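Local coordinates for protein DynE7 (Micromonospora chersina, PDB 2XEM) that probably acts as a hot-dog fold thioesterase that releases a polyene intermediate from the polyketide synthase in the biosynthesis of the enediyne dynemicin, at residues Asp9-Arg14 with Leu45-Pro50. Residues are numbered along the deposited sequence; the frame is centred on the assembly and turned at random.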
ATOM      1  N   ASP D   9     -30.477  -4.523   6.879  1.00 48.20           N
ATOM      2  CA  ASP D   9     -29.459  -5.038   5.999  1.00 46.53           C
ATOM      3  C   ASP D   9     -28.256  -4.093   5.950  1.00 42.17           C
ATOM      4  O   ASP D   9     -28.335  -2.895   6.270  1.00 41.29           O
ATOM      5  CB  ASP D   9     -30.024  -5.408   4.599  1.00 50.44           C
ATOM      6  CG  ASP D   9     -30.424  -4.261   3.682  1.00 68.52           C
ATOM      7  OD1 ASP D   9     -30.799  -3.178   4.198  1.00 71.07           O
ATOM      8  OD2 ASP D   9     -30.413  -4.461   2.446  1.00 75.84           O
ATOM      9  N   SER D  10     -27.129  -4.673   5.662  1.00 32.46           N
ATOM     10  CA  SER D  10     -25.958  -3.887   5.435  1.00 29.56           C
ATOM     11  C   SER D  10     -25.492  -4.014   4.020  1.00 29.14           C
ATOM     12  O   SER D  10     -25.835  -4.963   3.332  1.00 28.86           O
ATOM     13  CB  SER D  10     -24.864  -4.242   6.428  1.00 32.25           C
ATOM     14  OG  SER D  10     -24.478  -5.596   6.259  1.00 38.99           O
ATOM     15  N   TYR D  11     -24.756  -3.007   3.562  1.00 22.52           N
ATOM     16  CA  TYR D  11     -24.078  -3.065   2.284  1.00 21.31           C
ATOM     17  C   TYR D  11     -22.830  -3.945   2.425  1.00 23.71           C
ATOM     18  O   TYR D  11     -22.035  -3.741   3.356  1.00 20.52           O
ATOM     19  CB  TYR D  11     -23.711  -1.655   1.817  1.00 21.08           C
ATOM     20  CG  TYR D  11     -22.936  -1.719   0.534  1.00 21.76           C
ATOM     21  CD1 TYR D  11     -23.571  -1.993  -0.671  1.00 23.54           C
ATOM     22  CD2 TYR D  11     -21.552  -1.583   0.532  1.00 21.83           C
ATOM     23  CE1 TYR D  11     -22.844  -2.129  -1.852  1.00 24.36           C
ATOM     24  CE2 TYR D  11     -20.818  -1.702  -0.643  1.00 22.32           C
ATOM     25  CZ  TYR D  11     -21.469  -1.967  -1.832  1.00 25.86           C
ATOM     26  OH  TYR D  11     -20.754  -2.076  -2.981  1.00 23.74           O
ATOM     27  N   VAL D  12     -22.646  -4.893   1.497  1.00 19.38           N
ATOM     28  CA  VAL D  12     -21.566  -5.861   1.590  1.00 19.46           C
ATOM     29  C   VAL D  12     -20.543  -5.589   0.511  1.00 23.95           C
ATOM     30  O   VAL D  12     -20.882  -5.608  -0.682  1.00 23.02           O
ATOM     31  CB  VAL D  12     -22.063  -7.317   1.541  1.00 25.06           C
ATOM     32  CG1 VAL D  12     -20.877  -8.298   1.562  1.00 24.50           C
ATOM     33  CG2 VAL D  12     -23.014  -7.598   2.699  1.00 25.47           C
ATOM     34  N   HIS D  13     -19.294  -5.257   0.940  1.00 19.24           N
ATOM     35  CA  HIS D  13     -18.157  -5.223   0.034  1.00 17.95           C
ATOM     36  C   HIS D  13     -17.306  -6.444   0.287  1.00 23.39           C
ATOM     37  O   HIS D  13     -16.792  -6.606   1.388  1.00 21.90           O
ATOM     38  CB  HIS D  13     -17.343  -3.926   0.207  1.00 17.62           C
ATOM     39  CG  HIS D  13     -16.032  -3.936  -0.517  1.00 20.31           C
ATOM     40  ND1 HIS D  13     -15.951  -3.852  -1.880  1.00 21.41           N
ATOM     41  CD2 HIS D  13     -14.785  -4.071  -0.010  1.00 21.66           C
ATOM     42  CE1 HIS D  13     -14.666  -3.915  -2.169  1.00 21.38           C
ATOM     43  NE2 HIS D  13     -13.925  -4.027  -1.074  1.00 21.36           N
ATOM     44  N   ARG D  14     -17.158  -7.304  -0.726  1.00 22.50           N
ATOM     45  CA  ARG D  14     -16.375  -8.532  -0.633  1.00 23.35           C
ATOM     46  C   ARG D  14     -14.909  -8.235  -0.943  1.00 26.50           C
ATOM     47  O   ARG D  14     -14.603  -7.632  -1.968  1.00 25.39           O
ATOM     48  CB  ARG D  14     -16.940  -9.558  -1.620  1.00 23.68           C
ATOM     49  CG  ARG D  14     -16.310 -10.943  -1.533  1.00 39.48           C
ATOM     50  CD  ARG D  14     -16.822 -11.796  -2.676  1.00 38.40           C
ATOM     51  NE  ARG D  14     -16.045 -13.025  -2.870  1.00 40.88           N
ATOM     52  CZ  ARG D  14     -14.966 -13.127  -3.641  1.00 53.74           C
ATOM     53  NH1 ARG D  14     -14.477 -12.057  -4.260  1.00 35.61           N
ATOM     54  NH2 ARG D  14     -14.347 -14.295  -3.773  1.00 43.70           N
ATOM     55  N   LEU D  45     -20.826   3.641  -3.639  1.00 23.60           N
ATOM     56  CA  LEU D  45     -21.100   4.675  -4.635  1.00 24.47           C
ATOM     57  C   LEU D  45     -21.308   4.115  -6.034  1.00 29.41           C
ATOM     58  O   LEU D  45     -22.263   4.509  -6.680  1.00 27.86           O
ATOM     59  CB  LEU D  45     -19.986   5.738  -4.654  1.00 23.70           C
ATOM     60  CG  LEU D  45     -19.728   6.520  -3.371  1.00 28.64           C
ATOM     61  CD1 LEU D  45     -18.512   7.396  -3.518  1.00 29.66           C
ATOM     62  CD2 LEU D  45     -20.905   7.359  -2.963  1.00 31.84           C
ATOM     63  N   ALA D  46     -20.430   3.190  -6.509  1.00 27.00           N
ATOM     64  CA  ALA D  46     -20.591   2.593  -7.851  1.00 26.97           C
ATOM     65  C   ALA D  46     -21.909   1.787  -7.977  1.00 30.24           C
ATOM     66  O   ALA D  46     -22.566   1.827  -9.026  1.00 29.55           O
ATOM     67  CB  ALA D  46     -19.378   1.728  -8.210  1.00 26.87           C
ATOM     68  N   ASP D  47     -22.311   1.099  -6.902  1.00 24.78           N
ATOM     69  CA  ASP D  47     -23.517   0.279  -6.884  1.00 25.06           C
ATOM     70  C   ASP D  47     -24.795   1.090  -6.707  1.00 32.12           C
ATOM     71  O   ASP D  47     -25.803   0.772  -7.324  1.00 33.78           O
ATOM     72  CB  ASP D  47     -23.436  -0.772  -5.757  1.00 25.56           C
ATOM     73  CG  ASP D  47     -22.490  -1.921  -6.019  1.00 35.40           C
ATOM     74  OD1 ASP D  47     -22.141  -2.151  -7.200  1.00 35.65           O
ATOM     75  OD2 ASP D  47     -22.091  -2.592  -5.043  1.00 43.91           O
ATOM     76  N   HIS D  48     -24.772   2.132  -5.861  1.00 28.90           N
ATOM     77  CA  HIS D  48     -26.018   2.716  -5.343  1.00 28.70           C
ATOM     78  C   HIS D  48     -26.123   4.223  -5.517  1.00 31.33           C
ATOM     79  O   HIS D  48     -27.192   4.780  -5.325  1.00 29.41           O
ATOM     80  CB  HIS D  48     -26.240   2.296  -3.860  1.00 28.68           C
ATOM     81  CG  HIS D  48     -26.362   0.816  -3.682  1.00 32.71           C
ATOM     82  ND1 HIS D  48     -27.342   0.085  -4.341  1.00 35.85           N
ATOM     83  CD2 HIS D  48     -25.603  -0.034  -2.957  1.00 34.11           C
ATOM     84  CE1 HIS D  48     -27.156  -1.175  -3.983  1.00 35.36           C
ATOM     85  NE2 HIS D  48     -26.120  -1.297  -3.151  1.00 34.69           N
ATOM     86  N   ALA D  49     -25.012   4.889  -5.832  1.00 29.18           N
ATOM     87  CA  ALA D  49     -25.004   6.329  -6.050  1.00 28.84           C
ATOM     88  C   ALA D  49     -24.088   6.688  -7.242  1.00 31.14           C
ATOM     89  O   ALA D  49     -23.170   7.495  -7.078  1.00 29.78           O
ATOM     90  CB  ALA D  49     -24.578   7.052  -4.767  1.00 28.98           C
ATOM     91  N   PRO D  50     -24.308   6.095  -8.456  1.00 29.46           N
ATOM     92  CA  PRO D  50     -23.354   6.316  -9.565  1.00 29.53           C
ATOM     93  C   PRO D  50     -23.195   7.765 -10.023  1.00 32.35           C
ATOM     94  O   PRO D  50     -22.146   8.101 -10.553  1.00 32.52           O
ATOM     95  CB  PRO D  50     -23.911   5.421 -10.691  1.00 31.93           C
ATOM     96  CG  PRO D  50     -25.368   5.316 -10.408  1.00 35.56           C
ATOM     97  CD  PRO D  50     -25.436   5.239  -8.904  1.00 30.80           C
TER
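Tyr11 reaches from strand 11-16 to the last turn of the helix, where its hydroxyl donates a hydrogen bond to Asp47, with Tyr11 OH 2.5 Å from Asp47 OD2. The bond is short, and the phenol reaches OD2 from above the carboxylate plane, well out of it; the ring and carboxylate planes themselves are 59° apart. OD2 also lies near the plane of the phenol ring, at its edge, and is 3.3 Å from Tyr11 CE1. With CG of Tyr11 anti to the backbone N (chi1 177°), the phenol extends across to the end of helix 32-48. In the hot-dog fold a long central helix, here 32-48, is wrapped by a curved antiparallel sheet, and this contact joins the first strand, 11-16, to the C-terminal end of that helix. On the same edge of the phenol as Asp47, the His48 imidazole meets Tyr11 rim to rim, with neither ring over the face of the other and the planes at 87°; His48 NE2 lies 3.6 Å from Tyr11 CE1. Asp47 CB sits over one face of this imidazole, offset toward its rim. Phe44, one turn back along the helix, meets the Tyr11 ring edge-to-face and also touches His48. A phenylalanine in place of Tyr11 would probably keep much of the ring packing but leave Asp47 OD2 without its phenol donor and the carboxylate freer to turn. Tyr145 and Arg144, in the loop after helix 136-143, touch Tyr11 and His48 respectively.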